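Local coordinates for tellurite resistance protein of COG3793 (Nostoc punctiforme, PDB 2OU3), which is of unknown function but belongs to the TerB family of tellurite resistance proteins and binds zinc and an indole aldehyde in the crystal, at residues W12-N15 with G19-Q22; W103-D108 with E113-K118. All coordinates share one frame; numbering follows the deposited sequence. Where two conformers were deposited one is given.

Interaction 1: W12-N15 with G19-Q22. With I3A (1H-indole-3-carbaldehyde), chain E.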
loop_
_atom_site.group_PDB
_atom_site.type_symbol
_atom_site.label_atom_id
_atom_site.label_comp_id
_atom_site.label_asym_id
_atom_site.label_seq_id
_atom_site.Cartn_x
_atom_site.Cartn_y
_atom_site.Cartn_z
ATOM N N TRP A 12 8.417 3.209 -4.734
ATOM C CA TRP A 12 7.760 1.911 -4.658
ATOM C C TRP A 12 6.304 2.107 -4.302
ATOM O O TRP A 12 5.421 1.583 -4.974
ATOM C CB TRP A 12 8.438 0.985 -3.626
ATOM C CG TRP A 12 7.867 -0.421 -3.626
ATOM C CD1 TRP A 12 8.383 -1.482 -4.263
ATOM C CD2 TRP A 12 6.694 -0.882 -2.977
ATOM N NE1 TRP A 12 7.614 -2.585 -4.070
ATOM C CE2 TRP A 12 6.553 -2.250 -3.299
ATOM C CE3 TRP A 12 5.748 -0.289 -2.165
ATOM C CZ2 TRP A 12 5.518 -3.034 -2.810
ATOM C CZ3 TRP A 12 4.725 -1.055 -1.683
ATOM C CH2 TRP A 12 4.592 -2.405 -2.040
ATOM N N ILE A 13 6.038 2.887 -3.255
ATOM C CA ILE A 13 4.676 3.063 -2.783
ATOM C C ILE A 13 3.816 3.876 -3.760
ATOM O O ILE A 13 2.616 3.603 -3.938
ATOM C CB ILE A 13 4.678 3.675 -1.342
ATOM C CG1 ILE A 13 3.392 3.323 -0.598
ATOM C CG2 ILE A 13 4.932 5.188 -1.364
ATOM C CD1 ILE A 13 2.955 1.862 -0.752
ATOM N N ILE A 14 4.414 4.881 -4.394
ATOM C CA ILE A 14 3.701 5.652 -5.415
ATOM C C ILE A 14 3.355 4.743 -6.578
ATOM O O ILE A 14 2.208 4.728 -7.056
ATOM C CB ILE A 14 4.533 6.848 -5.889
ATOM C CG1 ILE A 14 4.479 7.938 -4.852
ATOM C CG2 ILE A 14 4.000 7.348 -7.223
ATOM C CD1 ILE A 14 3.062 8.624 -4.719
ATOM N N ASN A 15 4.314 3.923 -6.998
ATOM C CA ASN A 15 4.012 2.943 -8.057
ATOM C C ASN A 15 2.939 1.917 -7.627
ATOM O O ASN A 15 2.054 1.539 -8.413
ATOM C CB ASN A 15 5.273 2.251 -8.551
ATOM C CG ASN A 15 4.990 1.271 -9.652
ATOM O OD1 ASN A 15 4.800 0.070 -9.400
ATOM N ND2 ASN A 15 4.892 1.773 -10.873
ATOM N N GLY A 19 0.475 3.446 -9.943
ATOM C CA GLY A 19 1.067 2.972 -11.195
ATOM C C GLY A 19 2.131 3.878 -11.792
ATOM O O GLY A 19 2.661 3.614 -12.895
ATOM N N PHE A 20 2.455 4.960 -11.080
ATOM C CA PHE A 20 3.315 6.006 -11.587
ATOM C C PHE A 20 4.756 5.539 -11.593
ATOM O O PHE A 20 5.157 4.788 -10.737
ATOM C CB PHE A 20 3.214 7.249 -10.681
ATOM C CG PHE A 20 1.855 7.941 -10.683
ATOM C CD1 PHE A 20 0.875 7.668 -11.633
ATOM C CD2 PHE A 20 1.576 8.907 -9.703
ATOM C CE1 PHE A 20 -0.372 8.328 -11.614
ATOM C CE2 PHE A 20 0.358 9.583 -9.700
ATOM C CZ PHE A 20 -0.611 9.302 -10.649
ATOM N N ASN A 21 5.521 5.968 -12.591
ATOM C CA ASN A 21 6.965 5.675 -12.640
ATOM C C ASN A 21 7.877 6.801 -12.143
ATOM O O ASN A 21 9.112 6.670 -12.196
ATOM C CB ASN A 21 7.355 5.284 -14.066
ATOM C CG ASN A 21 6.711 3.996 -14.509
ATOM O OD1 ASN A 21 6.204 3.909 -15.617
ATOM N ND2 ASN A 21 6.732 2.989 -13.649
ATOM N N GLN A 22 7.277 7.860 -11.581
ATOM C CA GLN A 22 7.998 9.027 -11.081
ATOM C C GLN A 22 7.260 9.452 -9.818
ATOM O O GLN A 22 6.057 9.283 -9.783
ATOM C CB GLN A 22 7.883 10.082 -12.170
ATOM C CG GLN A 22 8.694 11.310 -12.057
ATOM C CD GLN A 22 8.392 12.256 -13.218
ATOM O OE1 GLN A 22 7.920 11.826 -14.284
ATOM N NE2 GLN A 22 8.652 13.549 -13.016
HETATM O O I3A E . 0.712 12.618 -5.228
HETATM C "C3'" I3A E . -0.018 11.629 -5.233
HETATM C C3 I3A E . -0.900 11.435 -6.410
HETATM C C2 I3A E . -1.715 10.350 -6.584
HETATM N N I3A E . -2.356 10.503 -7.793
HETATM C C8 I3A E . -1.987 11.645 -8.406
HETATM C C9 I3A E . -1.007 12.339 -7.559
HETATM C C4 I3A E . -0.417 13.545 -7.969
HETATM C C5 I3A E . -0.810 14.089 -9.169
HETATM C C6 I3A E . -1.740 13.443 -10.000
HETATM C C7 I3A E . -2.307 12.238 -9.613
#

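Interaction 2: W103-D108 with E113-K118. With ZN (zinc ion), chain C.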
loop_
_atom_site.group_PDB
_atom_site.type_symbol
_atom_site.label_atom_id
_atom_site.label_comp_id
_atom_site.label_asym_id
_atom_site.label_seq_id
_atom_site.Cartn_x
_atom_site.Cartn_y
_atom_site.Cartn_z
ATOM N N TRP A 103 -12.619 5.968 -0.516
ATOM C CA TRP A 103 -11.889 5.305 0.572
ATOM C C TRP A 103 -11.843 6.178 1.819
ATOM O O TRP A 103 -12.036 5.688 2.919
ATOM C CB TRP A 103 -10.468 4.953 0.158
ATOM C CG TRP A 103 -10.318 3.630 -0.444
ATOM C CD1 TRP A 103 -10.300 3.319 -1.766
ATOM C CD2 TRP A 103 -10.186 2.399 0.267
ATOM N NE1 TRP A 103 -10.119 1.953 -1.930
ATOM C CE2 TRP A 103 -10.069 1.365 -0.697
ATOM C CE3 TRP A 103 -10.176 2.064 1.624
ATOM C CZ2 TRP A 103 -9.920 0.043 -0.336
ATOM C CZ3 TRP A 103 -10.026 0.747 1.976
ATOM C CH2 TRP A 103 -9.911 -0.244 1.009
ATOM N N VAL A 104 -11.603 7.474 1.642
ATOM C CA VAL A 104 -11.640 8.400 2.775
ATOM C C VAL A 104 -13.019 8.407 3.467
ATOM O O VAL A 104 -13.086 8.384 4.680
ATOM C CB VAL A 104 -11.278 9.825 2.349
ATOM C CG1 VAL A 104 -11.580 10.816 3.475
ATOM C CG2 VAL A 104 -9.774 9.896 1.965
ATOM N N SER A 105 -14.083 8.478 2.687
ATOM C CA SER A 105 -15.429 8.514 3.192
ATOM C C SER A 105 -15.747 7.202 3.933
ATOM O O SER A 105 -16.498 7.174 4.890
ATOM C CB SER A 105 -16.395 8.726 2.036
ATOM O OG SER A 105 -16.267 10.030 1.504
ATOM N N ALA A 106 -15.194 6.102 3.462
ATOM C CA ALA A 106 -15.419 4.803 4.087
ATOM C C ALA A 106 -14.660 4.635 5.402
ATOM O O ALA A 106 -14.948 3.708 6.146
ATOM C CB ALA A 106 -14.983 3.675 3.114
ATOM N N ALA A 107 -13.695 5.516 5.696
ATOM C CA ALA A 107 -12.741 5.316 6.801
ATOM C C ALA A 107 -13.408 5.316 8.157
ATOM O O ALA A 107 -12.909 4.702 9.092
ATOM C CB ALA A 107 -11.617 6.402 6.783
ATOM N N ASP A 108 -14.516 6.037 8.266
ATOM C CA ASP A 108 -15.236 6.145 9.518
ATOM C C ASP A 108 -16.530 5.316 9.515
ATOM O O ASP A 108 -17.430 5.594 10.290
ATOM C CB ASP A 108 -15.533 7.622 9.847
ATOM C CG ASP A 108 -16.506 8.282 8.869
ATOM O OD1 ASP A 108 -16.643 7.876 7.676
ATOM O OD2 ASP A 108 -17.134 9.259 9.295
ATOM N N GLU A 113 -26.100 6.446 2.154
ATOM C CA GLU A 113 -26.692 7.042 0.947
ATOM C C GLU A 113 -26.275 8.493 0.752
ATOM O O GLU A 113 -26.090 8.941 -0.384
ATOM C CB GLU A 113 -28.224 6.944 0.933
ATOM C CG GLU A 113 -28.772 5.588 0.489
ATOM C CD GLU A 113 -28.120 5.042 -0.785
ATOM O OE1 GLU A 113 -28.173 5.712 -1.857
ATOM O OE2 GLU A 113 -27.559 3.920 -0.695
ATOM N N LYS A 114 -26.143 9.223 1.853
ATOM C CA LYS A 114 -25.625 10.593 1.805
ATOM C C LYS A 114 -24.265 10.653 1.102
ATOM O O LYS A 114 -24.055 11.462 0.178
ATOM C CB LYS A 114 -25.457 11.163 3.212
ATOM C CG LYS A 114 -26.689 11.842 3.820
ATOM C CD LYS A 114 -26.294 12.499 5.158
ATOM C CE LYS A 114 -27.393 13.368 5.749
ATOM N NZ LYS A 114 -26.879 14.219 6.870
ATOM N N GLU A 115 -23.341 9.794 1.536
ATOM C CA GLU A 115 -21.987 9.813 0.999
ATOM C C GLU A 115 -21.997 9.344 -0.456
ATOM O O GLU A 115 -21.253 9.859 -1.284
ATOM C CB GLU A 115 -21.024 8.972 1.862
ATOM C CG GLU A 115 -20.585 9.649 3.173
ATOM C CD GLU A 115 -19.819 8.715 4.083
ATOM O OE1 GLU A 115 -20.307 7.597 4.311
ATOM O OE2 GLU A 115 -18.728 9.096 4.577
ATOM N N LYS A 116 -22.850 8.383 -0.788
ATOM C CA LYS A 116 -22.975 7.987 -2.186
ATOM C C LYS A 116 -23.518 9.129 -3.071
ATOM O O LYS A 116 -23.085 9.314 -4.240
ATOM C CB LYS A 116 -23.799 6.699 -2.294
ATOM C CG LYS A 116 -23.054 5.510 -1.683
ATOM C CD LYS A 116 -23.793 4.210 -1.819
ATOM C CE LYS A 116 -23.080 3.106 -1.034
ATOM N NZ LYS A 116 -23.486 1.744 -1.470
ATOM N N ALA A 117 -24.448 9.898 -2.514
ATOM C CA ALA A 117 -25.003 11.086 -3.188
ATOM C C ALA A 117 -23.938 12.185 -3.425
ATOM O O ALA A 117 -23.824 12.732 -4.531
ATOM C CB ALA A 117 -26.179 11.640 -2.392
ATOM N N LYS A 118 -23.180 12.494 -2.376
ATOM C CA LYS A 118 -22.018 13.404 -2.462
ATOM C C LYS A 118 -21.047 13.034 -3.561
ATOM O O LYS A 118 -20.619 13.891 -4.366
ATOM C CB LYS A 118 -21.236 13.381 -1.147
ATOM C CG LYS A 118 -21.987 14.004 0.050
ATOM C CD LYS A 118 -21.067 14.419 1.239
ATOM C CE LYS A 118 -20.057 13.365 1.643
ATOM N NZ LYS A 118 -19.339 13.723 2.920
HETATM ZN ZN ZN C . -17.669 8.396 6.099
HETATM O O HOH W 1 -17.643 11.790 3.971
HETATM O O HOH W 2 -18.888 9.620 7.598
HETATM O O HOH W 3 -18.854 6.562 6.379
#

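Interaction 1: W12-N15 with G19-Q22
Asn15 and Gly19 bring the chain back on itself at the end of helix 4-18, where Gly19 N donates to Asn15 O at 2.9 Å, an i to i+4 bond that completes the last turn before Gly19 leaves helical geometry with a positive phi of 82°. That same carbonyl oxygen also receives Arg147 NH2 of the second subunit, so the helix end takes part in the dimer contact.

The side chain of the same asparagine reaches one residue further along the loop. With CG anti to the backbone N (chi1 -179°), its amide meets the emerging chain, and Asn15 ND2 donates to Phe20 O over 3.0 Å in a nearly straight bond (162°). The acceptor lies in the plane of the amide, whereas the donor sits well above the carbonyl plane of Phe20. A CA-H...O contact from Asn15 CA to Phe20 O, at 3.4 Å, gives this oxygen a second, weaker neighbour.

The apolar half belongs to Ile14. Its CG2 methyl rests on the root of the aromatic side chain, 3.5 Å from Phe20 CB, and also touches Phe20 CD2 obliquely. The far end of the ring meets the bound indole: Phe20 CE2 comes to 3.4 Å from C8 of the indole carbaldehyde, with the edge of the phenyl ring directed at the face of the ligand. Ile14 also touches Pro24 and Trp61, two further members of that pocket, which makes it a second-shell residue. The chemistry is thus split: an amide fixes the backbone of Phe20, while a methyl packs against the base of the ring whose far edge borders the ligand.

Interaction 2: W103-D108 with E113-K118
Ser105 and Glu115 meet through a zinc ion held between the end of helix 94-106 and the first turns of helix 113-126. The close-packed part is the coordination sphere. The backbone oxygen Ser105 O binds the metal at 2.1 Å and Glu115 OE2 at 2.0 Å, which brings these two oxygens to 3.0 Å from each other without a hydrogen bond; Ser105 CB adds a van der Waals contact with the same carboxylate oxygen. Asp108 contributes OD1 from the loop, its CG turned between the backbone N and the carbonyl carbon (chi1 66°), and lies across the metal from Glu115 OE2. The two carboxylates are twisted 69° apart and each binds through one oxygen. Glu50 OE2, from helix 48-60, completes the protein ligands.

The looser side is filled by water. Two waters occupy the remaining positions of a six-coordinate, roughly octahedral shell, and each is tied to the second oxygen of a carboxylate: water 2 donates to Asp108 OD2 at 2.5 Å and water 3 to Glu115 OE1 at 2.7 Å. These bonds, the first of them short, limit how each carboxylate can turn about its metal-bound oxygen. More remotely, Lys118 NZ donates to water 1 at 2.8 Å and also to Ala40 O; that water lies 3.0 Å from Glu115 OE2 and makes a weak bond to Ser105 OG, whose stronger partner is Ala101 O. Little side-chain surface is buried here, so the metal does most of the joining: oxygens that would otherwise repel one another are drawn together by zinc, whose charge would probably keep the carboxylates ionised.

Interactions 1 and 2 lie on opposite sides of the chain's centre, their centres about 26 Å apart, and share no helix. Both tie a helix end to what follows it, yet by different means. Residues 12-15 and 19-22 form a partly buried contact at the subunit interface, joining helix 4-18 to its own trailing loop with direct hydrogen bonds and apolar packing beside an organic ligand. Residues 103-108 and 113-118 bridge two successive helices of the TerB region; that contact is buried, rich in oxygen and mediated by metal and water. The first buries about twice the surface, 240 Å² against 115 Å².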